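Long-range contact in GrgF (Penicillium sp. sh18, PDB 6LZH), which probably acts as a polyketide transferase in gregatin A biosynthesis, an alpha/beta hydrolase-fold enzyme that fuses two polyketide chains: residues Q225-T236 and Q248-P258. Numbering follows the deposited sequence.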
loop_
_atom_site.group_PDB
_atom_site.type_symbol
_atom_site.label_atom_id
_atom_site.label_comp_id
_atom_site.label_asym_id
_atom_site.label_seq_id
_atom_site.Cartn_x
_atom_site.Cartn_y
_atom_site.Cartn_z
ATOM N N GLN A 225 -0.092 -12.219 -10.211
ATOM C CA GLN A 225 -0.135 -13.678 -10.235
ATOM C C GLN A 225 -1.345 -14.230 -9.496
ATOM O O GLN A 225 -1.721 -15.386 -9.727
ATOM C CB GLN A 225 1.155 -14.268 -9.653
ATOM C CG GLN A 225 1.304 -14.094 -8.164
ATOM C CD GLN A 225 2.115 -12.857 -7.803
ATOM O OE1 GLN A 225 2.082 -11.840 -8.520
ATOM N NE2 GLN A 225 2.871 -12.942 -6.701
ATOM N N TYR A 226 -1.985 -13.425 -8.644
ATOM C CA TYR A 226 -3.164 -13.859 -7.899
ATOM C C TYR A 226 -4.471 -13.650 -8.648
ATOM O O TYR A 226 -5.534 -14.021 -8.134
ATOM C CB TYR A 226 -3.245 -13.132 -6.560
ATOM C CG TYR A 226 -2.010 -13.280 -5.685
ATOM C CD1 TYR A 226 -1.474 -14.529 -5.404
ATOM C CD2 TYR A 226 -1.397 -12.172 -5.140
ATOM C CE1 TYR A 226 -0.367 -14.672 -4.595
ATOM C CE2 TYR A 226 -0.279 -12.298 -4.331
ATOM C CZ TYR A 226 0.231 -13.552 -4.062
ATOM O OH TYR A 226 1.349 -13.675 -3.255
ATOM N N ILE A 227 -4.448 -13.037 -9.825
ATOM C CA ILE A 227 -5.702 -12.864 -10.545
ATOM C C ILE A 227 -6.307 -14.223 -10.876
ATOM O O ILE A 227 -7.492 -14.470 -10.629
ATOM C CB ILE A 227 -5.481 -12.004 -11.800
ATOM C CG1 ILE A 227 -5.025 -10.592 -11.402
ATOM C CG2 ILE A 227 -6.755 -11.987 -12.662
ATOM C CD1 ILE A 227 -4.460 -9.783 -12.561
ATOM N N SER A 228 -5.502 -15.133 -11.408
ATOM C CA SER A 228 -6.052 -16.424 -11.799
ATOM C C SER A 228 -6.655 -17.112 -10.572
ATOM O O SER A 228 -6.058 -17.089 -9.490
ATOM C CB SER A 228 -4.985 -17.313 -12.435
ATOM O OG SER A 228 -5.422 -18.661 -12.526
ATOM N N PRO A 229 -7.808 -17.779 -10.708
ATOM C CA PRO A 229 -8.393 -18.162 -11.998
ATOM C C PRO A 229 -9.402 -17.193 -12.632
ATOM O O PRO A 229 -10.123 -17.621 -13.552
ATOM C CB PRO A 229 -9.069 -19.491 -11.670
ATOM C CG PRO A 229 -9.544 -19.291 -10.249
ATOM C CD PRO A 229 -8.501 -18.419 -9.574
ATOM N N THR A 230 -9.448 -15.939 -12.181
ATOM C CA THR A 230 -10.313 -14.942 -12.813
ATOM C C THR A 230 -9.790 -14.591 -14.202
ATOM O O THR A 230 -8.679 -14.065 -14.315
ATOM C CB THR A 230 -10.387 -13.669 -11.971
ATOM O OG1 THR A 230 -10.937 -13.959 -10.677
ATOM C CG2 THR A 230 -11.250 -12.617 -12.689
ATOM N N PRO A 231 -10.552 -14.832 -15.271
ATOM C CA PRO A 231 -10.045 -14.557 -16.622
ATOM C C PRO A 231 -9.679 -13.090 -16.799
ATOM O O PRO A 231 -10.428 -12.194 -16.409
ATOM C CB PRO A 231 -11.220 -14.952 -17.527
ATOM C CG PRO A 231 -12.065 -15.844 -16.705
ATOM C CD PRO A 231 -11.917 -15.386 -15.292
ATOM N N ALA A 232 -8.519 -12.848 -17.410
ATOM C CA ALA A 232 -7.983 -11.502 -17.557
ATOM C C ALA A 232 -7.481 -11.286 -18.977
ATOM O O ALA A 232 -6.864 -12.174 -19.575
ATOM C CB ALA A 232 -6.834 -11.240 -16.570
ATOM N N MET A 233 -7.757 -10.105 -19.519
ATOM C CA MET A 233 -7.321 -9.758 -20.859
ATOM C C MET A 233 -6.497 -8.485 -20.815
ATOM O O MET A 233 -6.918 -7.489 -20.217
ATOM C CB MET A 233 -8.514 -9.563 -21.789
ATOM C CG MET A 233 -8.102 -9.088 -23.137
ATOM S SD MET A 233 -9.564 -8.996 -24.218
ATOM C CE MET A 233 -8.782 -8.495 -25.750
ATOM N N MET A 234 -5.342 -8.498 -21.468
ATOM C CA MET A 234 -4.587 -7.273 -21.647
ATOM C C MET A 234 -4.659 -6.832 -23.097
ATOM O O MET A 234 -4.543 -7.659 -24.016
ATOM C CB MET A 234 -3.121 -7.435 -21.248
ATOM C CG MET A 234 -2.429 -6.075 -21.153
ATOM S SD MET A 234 -0.741 -6.254 -20.570
ATOM C CE MET A 234 -0.984 -6.749 -18.860
ATOM N N VAL A 235 -4.818 -5.527 -23.291
ATOM C CA VAL A 235 -4.886 -4.915 -24.618
ATOM C C VAL A 235 -3.766 -3.897 -24.712
ATOM O O VAL A 235 -3.830 -2.822 -24.093
ATOM C CB VAL A 235 -6.249 -4.272 -24.887
ATOM C CG1 VAL A 235 -6.258 -3.612 -26.267
ATOM C CG2 VAL A 235 -7.337 -5.330 -24.762
ATOM N N THR A 236 -2.732 -4.238 -25.479
ATOM C CA THR A 236 -1.458 -3.534 -25.433
ATOM C C THR A 236 -1.172 -2.929 -26.801
ATOM O O THR A 236 -1.033 -3.675 -27.785
ATOM C CB THR A 236 -0.333 -4.496 -25.017
ATOM O OG1 THR A 236 -0.509 -4.881 -23.646
ATOM C CG2 THR A 236 1.030 -3.849 -25.176
ATOM N N GLN A 248 4.147 -3.401 -20.199
ATOM C CA GLN A 248 2.848 -4.086 -20.233
ATOM C C GLN A 248 3.019 -5.585 -20.468
ATOM O O GLN A 248 2.348 -6.409 -19.829
ATOM C CB GLN A 248 1.949 -3.486 -21.327
ATOM C CG GLN A 248 1.638 -1.981 -21.191
ATOM C CD GLN A 248 0.785 -1.447 -22.348
ATOM O OE1 GLN A 248 -0.185 -2.092 -22.776
ATOM N NE2 GLN A 248 1.143 -0.258 -22.861
ATOM N N LEU A 249 3.918 -5.965 -21.381
ATOM C CA LEU A 249 4.119 -7.387 -21.657
ATOM C C LEU A 249 4.805 -8.072 -20.489
ATOM O O LEU A 249 4.525 -9.241 -20.200
ATOM C CB LEU A 249 4.934 -7.567 -22.936
ATOM C CG LEU A 249 4.184 -7.049 -24.177
ATOM C CD1 LEU A 249 4.934 -7.371 -25.462
ATOM C CD2 LEU A 249 2.757 -7.608 -24.209
ATOM N N ASN A 250 5.676 -7.346 -19.790
ATOM C CA ASN A 250 6.262 -7.870 -18.562
ATOM C C ASN A 250 5.174 -8.194 -17.546
ATOM O O ASN A 250 5.173 -9.270 -16.938
ATOM C CB ASN A 250 7.265 -6.855 -18.003
ATOM C CG ASN A 250 8.611 -6.905 -18.740
ATOM O OD1 ASN A 250 8.894 -7.876 -19.453
ATOM N ND2 ASN A 250 9.445 -5.877 -18.564
ATOM N N CYS A 251 4.211 -7.292 -17.385
ATOM C CA CYS A 251 3.091 -7.575 -16.495
ATOM C C CYS A 251 2.313 -8.806 -16.968
ATOM O O CYS A 251 2.005 -9.707 -16.171
ATOM C CB CYS A 251 2.194 -6.341 -16.397
ATOM S SG CYS A 251 0.841 -6.502 -15.196
ATOM N N PHE A 252 1.992 -8.864 -18.265
ATOM C CA PHE A 252 1.301 -10.041 -18.798
ATOM C C PHE A 252 2.090 -11.316 -18.517
ATOM O O PHE A 252 1.509 -12.350 -18.169
ATOM C CB PHE A 252 1.051 -9.900 -20.300
ATOM C CG PHE A 252 0.122 -10.961 -20.865
ATOM C CD1 PHE A 252 -1.254 -10.825 -20.732
ATOM C CD2 PHE A 252 0.619 -12.091 -21.507
ATOM C CE1 PHE A 252 -2.123 -11.787 -21.210
ATOM C CE2 PHE A 252 -0.263 -13.080 -22.021
ATOM C CZ PHE A 252 -1.634 -12.918 -21.855
ATOM N N GLU A 253 3.416 -11.256 -18.647
ATOM C CA GLU A 253 4.217 -12.452 -18.424
ATOM C C GLU A 253 4.132 -12.918 -16.975
ATOM O O GLU A 253 4.164 -14.124 -16.714
ATOM C CB GLU A 253 5.662 -12.194 -18.853
ATOM C CG GLU A 253 5.779 -12.087 -20.374
ATOM C CD GLU A 253 7.190 -11.891 -20.883
ATOM O OE1 GLU A 253 7.995 -12.842 -20.789
ATOM O OE2 GLU A 253 7.487 -10.794 -21.402
ATOM N N HIS A 254 3.961 -11.987 -16.025
ATOM C CA HIS A 254 3.831 -12.340 -14.611
ATOM C C HIS A 254 2.458 -12.895 -14.258
ATOM O O HIS A 254 2.308 -13.529 -13.208
ATOM C CB HIS A 254 4.120 -11.119 -13.730
ATOM C CG HIS A 254 5.577 -10.825 -13.576
ATOM N ND1 HIS A 254 6.289 -10.090 -14.498
ATOM C CD2 HIS A 254 6.458 -11.171 -12.608
ATOM C CE1 HIS A 254 7.547 -9.990 -14.100
ATOM N NE2 HIS A 254 7.676 -10.639 -12.957
ATOM N N MET A 255 1.455 -12.682 -15.104
ATOM C CA MET A 255 0.138 -13.224 -14.822
ATOM C C MET A 255 0.071 -14.723 -15.146
ATOM O O MET A 255 0.837 -15.256 -15.958
ATOM C CB MET A 255 -0.929 -12.455 -15.616
ATOM C CG MET A 255 -1.026 -10.984 -15.185
ATOM S SD MET A 255 -1.740 -9.900 -16.442
ATOM C CE MET A 255 -3.384 -10.575 -16.598
ATOM N N LYS A 256 -0.867 -15.405 -14.498
ATOM C CA LYS A 256 -1.146 -16.807 -14.791
ATOM C C LYS A 256 -2.330 -16.951 -15.749
ATOM O O LYS A 256 -3.159 -16.042 -15.897
ATOM C CB LYS A 256 -1.436 -17.574 -13.504
ATOM C CG LYS A 256 -0.222 -17.758 -12.581
ATOM C CD LYS A 256 -0.715 -18.124 -11.182
ATOM C CE LYS A 256 0.169 -19.133 -10.478
ATOM N NZ LYS A 256 1.491 -18.564 -10.102
ATOM N N GLU A 257 -2.417 -18.124 -16.390
ATOM C CA GLU A 257 -3.617 -18.483 -17.145
ATOM C C GLU A 257 -4.784 -18.664 -16.175
ATOM O O GLU A 257 -4.580 -19.067 -15.030
ATOM C CB GLU A 257 -3.400 -19.776 -17.940
ATOM C CG GLU A 257 -2.389 -19.676 -19.101
ATOM C CD GLU A 257 -2.851 -18.732 -20.190
ATOM O OE1 GLU A 257 -4.085 -18.523 -20.321
ATOM O OE2 GLU A 257 -1.979 -18.214 -20.921
ATOM N N PRO A 258 -6.027 -18.389 -16.610
ATOM C CA PRO A 258 -6.407 -17.956 -17.962
ATOM C C PRO A 258 -6.180 -16.458 -18.198
ATOM O O PRO A 258 -6.701 -15.602 -17.477
ATOM C CB PRO A 258 -7.898 -18.311 -18.036
ATOM C CG PRO A 258 -8.386 -18.154 -16.612
ATOM C CD PRO A 258 -7.196 -18.503 -15.716
HETATM O O HOH W 1 -2.777 -14.379 -12.807
HETATM O O HOH W 2 -6.329 -15.091 -14.722
#
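Met234 reaches from its strand to the helix face that carries Gln248, Cys251, Phe252 and Met255. CB lies 3.9 Å from CD1 of Phe252, at an oblique angle to the ring. CG runs anti to the backbone N (chi1 -168°), which carries the chain on to the helix; there SD comes 3.2 Å from Gln248 O, a carbonyl already bonded to Phe252 N. A bend at the last torsion then lays CE against the helix backbone, 3.7 Å from Phe252 N, with Cys251 CB and Met255 SD beside it. An unbranched thioether that can bend at its end suits this path along the helix backbone. Met255 continues the apolar layer, its CE resting 3.5 Å from the methyl CB of Ala232. Strand 232-237, helix 245-254 and strand 259-264 form a beta-alpha-beta unit of the alpha/beta hydrolase fold; within it, helix segment 248-254 runs at 164° to strand segment 232-236, nearly antiparallel. At the active-site end, Thr236 OG1 donates to Gln248 OE1 (2.9 Å), tilted 35° from the amide's carbonyl plane, while Gln248 NE2 binds Cys243 O and, weakly, the probable triad member Asp240. A valine here removes the hydroxyl, and the Gln248 amide, without that donor, would probably be less firmly oriented beside Asp240. At the other end, beyond the helix, Ser228 OG donates to Glu257 O (2.7 Å), with Lys256 CB and Pro258 CD beside the short serine. Cis peptide bonds precede both Pro229 and Pro258. Pro258 O takes a weak bond from Ala232 N, and waters satisfy backbone groups between the loops, one bridging Thr230 O to Pro258 O, another accepting from Ser228 N and Lys256 N.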